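Local coordinates for TfuA domain-containing protein (PDB 6XP8), which takes part in peptide backbone thioamidation, probably as a partner of a YcaO enzyme, at residues V129-L143 against Q186-K199. Numbering follows the deposited sequence.
Sequences VNIRETLKAALDTGL and QLLDFCLNSEVDIK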
loop_
_atom_site.group_PDB
_atom_site.type_symbol
_atom_site.label_atom_id
_atom_site.label_comp_id
_atom_site.label_asym_id
_atom_site.label_seq_id
_atom_site.Cartn_x
_atom_site.Cartn_y
_atom_site.Cartn_z
ATOM N N VAL A 129 -5.354 3.106 4.990
ATOM C CA VAL A 129 -5.959 3.551 3.716
ATOM C C VAL A 129 -7.149 2.697 3.256
ATOM O O VAL A 129 -8.148 3.251 2.797
ATOM C CB VAL A 129 -4.942 3.755 2.555
ATOM C CG1 VAL A 129 -4.060 4.970 2.826
ATOM C CG2 VAL A 129 -4.114 2.506 2.292
ATOM N N ASN A 130 -7.030 1.370 3.397
ATOM C CA ASN A 130 -8.129 0.428 3.115
ATOM C C ASN A 130 -9.300 0.638 4.083
ATOM O O ASN A 130 -10.457 0.575 3.667
ATOM C CB ASN A 130 -7.659 -1.037 3.185
ATOM C CG ASN A 130 -6.904 -1.501 1.937
ATOM O OD1 ASN A 130 -6.446 -0.705 1.116
ATOM N ND2 ASN A 130 -6.733 -2.814 1.824
ATOM N N ILE A 131 -8.993 0.889 5.360
ATOM C CA ILE A 131 -10.020 1.160 6.386
ATOM C C ILE A 131 -10.787 2.441 6.036
ATOM O O ILE A 131 -12.024 2.456 6.071
ATOM C CB ILE A 131 -9.424 1.206 7.825
ATOM C CG1 ILE A 131 -8.904 -0.179 8.234
ATOM C CG2 ILE A 131 -10.448 1.708 8.846
ATOM C CD1 ILE A 131 -7.908 -0.175 9.385
ATOM N N ARG A 132 -10.049 3.489 5.661
ATOM C CA ARG A 132 -10.630 4.770 5.229
ATOM C C ARG A 132 -11.648 4.575 4.101
ATOM O O ARG A 132 -12.795 5.021 4.202
ATOM C CB ARG A 132 -9.531 5.747 4.777
ATOM C CG ARG A 132 -8.657 6.301 5.897
ATOM C CD ARG A 132 -7.708 7.368 5.362
ATOM N NE ARG A 132 -6.817 7.915 6.392
ATOM C CZ ARG A 132 -7.144 8.860 7.277
ATOM N NH1 ARG A 132 -8.371 9.385 7.307
ATOM N NH2 ARG A 132 -6.233 9.280 8.152
ATOM N N GLU A 133 -11.220 3.871 3.051
ATOM C CA GLU A 133 -12.033 3.647 1.857
ATOM C C GLU A 133 -13.205 2.696 2.092
ATOM O O GLU A 133 -14.285 2.875 1.507
ATOM C CB GLU A 133 -11.151 3.145 0.713
ATOM C CG GLU A 133 -10.261 4.225 0.117
ATOM C CD GLU A 133 -11.055 5.364 -0.496
ATOM O OE1 GLU A 133 -11.671 5.156 -1.561
ATOM O OE2 GLU A 133 -11.065 6.466 0.088
ATOM N N THR A 134 -12.984 1.693 2.940
ATOM C CA THR A 134 -14.012 0.701 3.267
ATOM C C THR A 134 -15.084 1.302 4.185
ATOM O O THR A 134 -16.269 1.055 3.972
ATOM C CB THR A 134 -13.400 -0.605 3.821
ATOM O OG1 THR A 134 -12.503 -1.145 2.840
ATOM C CG2 THR A 134 -14.466 -1.655 4.117
ATOM N N LEU A 135 -14.667 2.104 5.172
ATOM C CA LEU A 135 -15.627 2.840 6.013
ATOM C C LEU A 135 -16.454 3.861 5.229
ATOM O O LEU A 135 -17.638 4.047 5.519
ATOM C CB LEU A 135 -14.949 3.501 7.221
ATOM C CG LEU A 135 -14.509 2.585 8.376
ATOM C CD1 LEU A 135 -13.777 3.393 9.439
ATOM C CD2 LEU A 135 -15.673 1.827 9.003
ATOM N N LYS A 136 -15.831 4.504 4.238
ATOM C CA LYS A 136 -16.545 5.390 3.309
ATOM C C LYS A 136 -17.612 4.649 2.505
ATOM O O LYS A 136 -18.744 5.126 2.405
ATOM C CB LYS A 136 -15.579 6.135 2.386
ATOM C CG LYS A 136 -15.063 7.423 3.000
ATOM C CD LYS A 136 -13.866 7.985 2.251
ATOM C CE LYS A 136 -13.353 9.240 2.942
ATOM N NZ LYS A 136 -12.287 9.920 2.157
ATOM N N ALA A 137 -17.249 3.486 1.963
ATOM C CA ALA A 137 -18.179 2.622 1.224
ATOM C C ALA A 137 -19.321 2.109 2.112
ATOM O O ALA A 137 -20.474 2.067 1.678
ATOM C CB ALA A 137 -17.438 1.459 0.582
ATOM N N ALA A 138 -18.996 1.748 3.355
ATOM C CA ALA A 138 -19.993 1.334 4.353
ATOM C C ALA A 138 -21.007 2.435 4.666
ATOM O O ALA A 138 -22.209 2.156 4.783
ATOM C CB ALA A 138 -19.307 0.869 5.627
ATOM N N LEU A 139 -20.512 3.671 4.793
ATOM C CA LEU A 139 -21.348 4.864 4.971
ATOM C C LEU A 139 -22.295 5.074 3.784
ATOM O O LEU A 139 -23.458 5.443 3.973
ATOM C CB LEU A 139 -20.468 6.106 5.194
ATOM C CG LEU A 139 -21.090 7.495 5.406
ATOM C CD1 LEU A 139 -21.771 7.631 6.761
ATOM C CD2 LEU A 139 -20.032 8.573 5.238
ATOM N N ASP A 140 -21.785 4.829 2.576
ATOM C CA ASP A 140 -22.569 4.933 1.337
ATOM C C ASP A 140 -23.667 3.870 1.225
ATOM O O ASP A 140 -24.742 4.136 0.680
ATOM C CB ASP A 140 -21.645 4.874 0.111
ATOM C CG ASP A 140 -20.690 6.064 0.024
ATOM O OD1 ASP A 140 -20.933 7.110 0.668
ATOM O OD2 ASP A 140 -19.681 5.947 -0.701
ATOM N N THR A 141 -23.388 2.675 1.746
ATOM C CA THR A 141 -24.343 1.556 1.755
ATOM C C THR A 141 -25.364 1.705 2.907
ATOM O O THR A 141 -26.331 0.936 3.003
ATOM C CB THR A 141 -23.605 0.193 1.813
ATOM O OG1 THR A 141 -22.416 0.255 1.015
ATOM C CG2 THR A 141 -24.482 -0.950 1.292
ATOM N N GLY A 142 -25.146 2.706 3.763
ATOM C CA GLY A 142 -26.030 2.997 4.895
ATOM C C GLY A 142 -25.841 2.048 6.061
ATOM O O GLY A 142 -26.761 1.832 6.849
ATOM N N LEU A 143 -24.640 1.485 6.175
ATOM C CA LEU A 143 -24.328 0.537 7.240
ATOM C C LEU A 143 -23.771 1.215 8.492
ATOM O O LEU A 143 -23.755 0.611 9.565
ATOM C CB LEU A 143 -23.381 -0.557 6.729
ATOM C CG LEU A 143 -23.970 -1.478 5.651
ATOM C CD1 LEU A 143 -22.863 -2.119 4.844
ATOM C CD2 LEU A 143 -24.906 -2.534 6.228
ATOM N N GLN A 186 -23.220 -6.510 10.936
ATOM C CA GLN A 186 -23.549 -6.201 9.542
ATOM C C GLN A 186 -22.398 -5.464 8.862
ATOM O O GLN A 186 -22.077 -5.745 7.706
ATOM C CB GLN A 186 -24.851 -5.392 9.445
ATOM C CG GLN A 186 -26.092 -6.115 9.965
ATOM C CD GLN A 186 -26.425 -7.381 9.191
ATOM O OE1 GLN A 186 -26.530 -7.371 7.961
ATOM N NE2 GLN A 186 -26.598 -8.485 9.916
ATOM N N LEU A 187 -21.768 -4.548 9.599
ATOM C CA LEU A 187 -20.594 -3.823 9.104
ATOM C C LEU A 187 -19.402 -4.753 8.845
ATOM O O LEU A 187 -18.734 -4.630 7.812
ATOM C CB LEU A 187 -20.210 -2.692 10.068
ATOM C CG LEU A 187 -18.931 -1.894 9.783
ATOM C CD1 LEU A 187 -19.014 -1.140 8.465
ATOM C CD2 LEU A 187 -18.671 -0.947 10.935
ATOM N N LEU A 188 -19.148 -5.669 9.778
ATOM C CA LEU A 188 -18.067 -6.654 9.637
ATOM C C LEU A 188 -18.219 -7.544 8.394
ATOM O O LEU A 188 -17.237 -7.782 7.682
ATOM C CB LEU A 188 -17.916 -7.498 10.909
ATOM C CG LEU A 188 -16.816 -8.573 10.956
ATOM C CD1 LEU A 188 -15.434 -8.022 10.614
ATOM C CD2 LEU A 188 -16.803 -9.243 12.317
ATOM N N ASP A 189 -19.439 -8.020 8.143
ATOM C CA ASP A 189 -19.751 -8.791 6.933
ATOM C C ASP A 189 -19.424 -8.001 5.666
ATOM O O ASP A 189 -18.813 -8.542 4.738
ATOM C CB ASP A 189 -21.219 -9.233 6.927
ATOM C CG ASP A 189 -21.507 -10.354 7.916
ATOM O OD1 ASP A 189 -20.588 -11.139 8.256
ATOM O OD2 ASP A 189 -22.672 -10.458 8.355
ATOM N N PHE A 190 -19.807 -6.722 5.650
ATOM C CA PHE A 190 -19.496 -5.823 4.537
ATOM C C PHE A 190 -17.993 -5.660 4.336
ATOM O O PHE A 190 -17.518 -5.719 3.202
ATOM C CB PHE A 190 -20.152 -4.446 4.718
ATOM C CG PHE A 190 -19.808 -3.460 3.629
ATOM C CD1 PHE A 190 -20.498 -3.473 2.411
ATOM C CD2 PHE A 190 -18.785 -2.523 3.810
ATOM C CE1 PHE A 190 -20.178 -2.574 1.404
ATOM C CE2 PHE A 190 -18.458 -1.621 2.799
ATOM C CZ PHE A 190 -19.161 -1.643 1.597
ATOM N N CYS A 191 -17.265 -5.441 5.432
ATOM C CA CYS A 191 -15.816 -5.238 5.385
ATOM C C CYS A 191 -15.066 -6.478 4.896
ATOM O O CYS A 191 -14.049 -6.360 4.207
ATOM C CB CYS A 191 -15.290 -4.811 6.753
ATOM S SG CYS A 191 -15.750 -3.139 7.265
ATOM N N LEU A 192 -15.579 -7.656 5.246
ATOM C CA LEU A 192 -14.931 -8.923 4.885
ATOM C C LEU A 192 -15.223 -9.392 3.460
ATOM O O LEU A 192 -14.427 -10.145 2.881
ATOM C CB LEU A 192 -15.264 -10.020 5.904
ATOM C CG LEU A 192 -14.647 -9.904 7.307
ATOM C CD1 LEU A 192 -15.187 -10.991 8.224
ATOM C CD2 LEU A 192 -13.119 -9.922 7.298
ATOM N N ASN A 193 -16.336 -8.922 2.896
ATOM C CA ASN A 193 -16.798 -9.354 1.570
ATOM C C ASN A 193 -16.734 -8.280 0.487
ATOM O O ASN A 193 -16.708 -8.599 -0.707
ATOM C CB ASN A 193 -18.221 -9.915 1.670
ATOM C CG ASN A 193 -18.292 -11.167 2.525
ATOM O OD1 ASN A 193 -17.636 -12.170 2.236
ATOM N ND2 ASN A 193 -19.088 -11.113 3.583
ATOM N N SER A 194 -16.722 -7.013 0.906
ATOM C CA SER A 194 -16.737 -5.876 -0.013
ATOM C C SER A 194 -15.720 -4.813 0.399
ATOM O O SER A 194 -15.998 -3.615 0.314
ATOM C CB SER A 194 -18.145 -5.271 -0.103
ATOM O OG SER A 194 -19.126 -6.281 -0.278
ATOM N N GLU A 195 -14.547 -5.257 0.852
ATOM C CA GLU A 195 -13.445 -4.337 1.154
ATOM C C GLU A 195 -13.070 -3.547 -0.097
ATOM O O GLU A 195 -13.025 -4.107 -1.206
ATOM C CB GLU A 195 -12.217 -5.085 1.688
ATOM C CG GLU A 195 -11.103 -4.153 2.164
ATOM C CD GLU A 195 -9.829 -4.858 2.596
ATOM O OE1 GLU A 195 -9.590 -6.018 2.195
ATOM O OE2 GLU A 195 -9.046 -4.227 3.339
ATOM N N VAL A 196 -12.844 -2.249 0.087
ATOM C CA VAL A 196 -12.242 -1.403 -0.938
ATOM C C VAL A 196 -10.736 -1.513 -0.696
ATOM O O VAL A 196 -10.171 -0.809 0.155
ATOM C CB VAL A 196 -12.735 0.061 -0.866
ATOM C CG1 VAL A 196 -12.160 0.888 -2.012
ATOM C CG2 VAL A 196 -14.261 0.128 -0.879
ATOM N N ASP A 197 -10.120 -2.439 -1.426
ATOM C CA ASP A 197 -8.706 -2.767 -1.293
ATOM C C ASP A 197 -7.907 -1.832 -2.197
ATOM O O ASP A 197 -7.470 -2.199 -3.303
ATOM C CB ASP A 197 -8.473 -4.251 -1.630
ATOM C CG ASP A 197 -7.094 -4.762 -1.195
ATOM O OD1 ASP A 197 -6.173 -3.950 -0.921
ATOM O OD2 ASP A 197 -6.923 -6.001 -1.152
ATOM N N ILE A 198 -7.736 -0.607 -1.709
ATOM C CA ILE A 198 -7.077 0.441 -2.484
ATOM C C ILE A 198 -5.597 0.138 -2.714
ATOM O O ILE A 198 -5.058 0.482 -3.765
ATOM C CB ILE A 198 -7.331 1.864 -1.910
ATOM C CG1 ILE A 198 -6.924 2.957 -2.917
ATOM C CG2 ILE A 198 -6.650 2.087 -0.561
ATOM C CD1 ILE A 198 -7.749 2.973 -4.189
ATOM N N LYS A 199 -4.959 -0.522 -1.748
ATOM C CA LYS A 199 -3.564 -0.948 -1.909
ATOM C C LYS A 199 -3.402 -1.922 -3.072
ATOM O O LYS A 199 -2.480 -1.767 -3.874
ATOM C CB LYS A 199 -3.006 -1.542 -0.620
ATOM C CG LYS A 199 -2.781 -0.511 0.472
ATOM C CD LYS A 199 -1.857 -1.076 1.539
ATOM C CE LYS A 199 -0.427 -0.608 1.371
ATOM N NZ LYS A 199 0.446 -1.213 2.419
#
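Asn130 of helix 128-140 meets the N-cap of helix 198-215, where the linker from helix 181-193 leads into it. Its CG stands anti to its own carbonyl carbon (chi1 -79°), which carries the amide across to the linker. There OD1 takes the backbone N of Lys199 at 3.2 Å, in the carbonyl plane on a lone pair and nearly straight. The other end, ND2, gives to two carboxylates, Glu195 OE2 at 3.1 Å and Asp197 OD1 at 3.0 Å; both oxygens are met from above their carboxylate planes, which stand steeply to the amide. Asp197 is the N-cap, its OD1 also accepting from the backbone N of Arg200, while Tyr166 OH bonds to both Glu195 OE2 and Thr134 OG1. These bonds on both ends of the amide fix its rotation. A leucine here would probably leave Lys199 N without its acceptor and the two carboxylates without a shared donor.

One turn on, Thr134 OG1 receives Val196 N at 3.0 Å and gives to Asn130 O at 2.8 Å, approaching that carbonyl from the face opposite Thr134 N. Val196 then spreads over the helix, CG1 against Glu133 CB and CG2 against Ala137 CB.

Farther along, the Phe190 ring reaches in from helix 181-193. Ala137 CB sits at its edge, 3.7 Å from CZ, and Leu143 CD1 comes obliquely to CG at 3.6 Å. Ala138 CB packs tightly on Leu187 CD1. Leu143 follows the Schellman motif at Gly142. The segments 129-140 and 186-193 run at 124° to each other, N to C. The arrangement packs helix 181-193 on helix 128-140, and the linker joins this pair to the Asp197-capped N-terminus of helix 198-215.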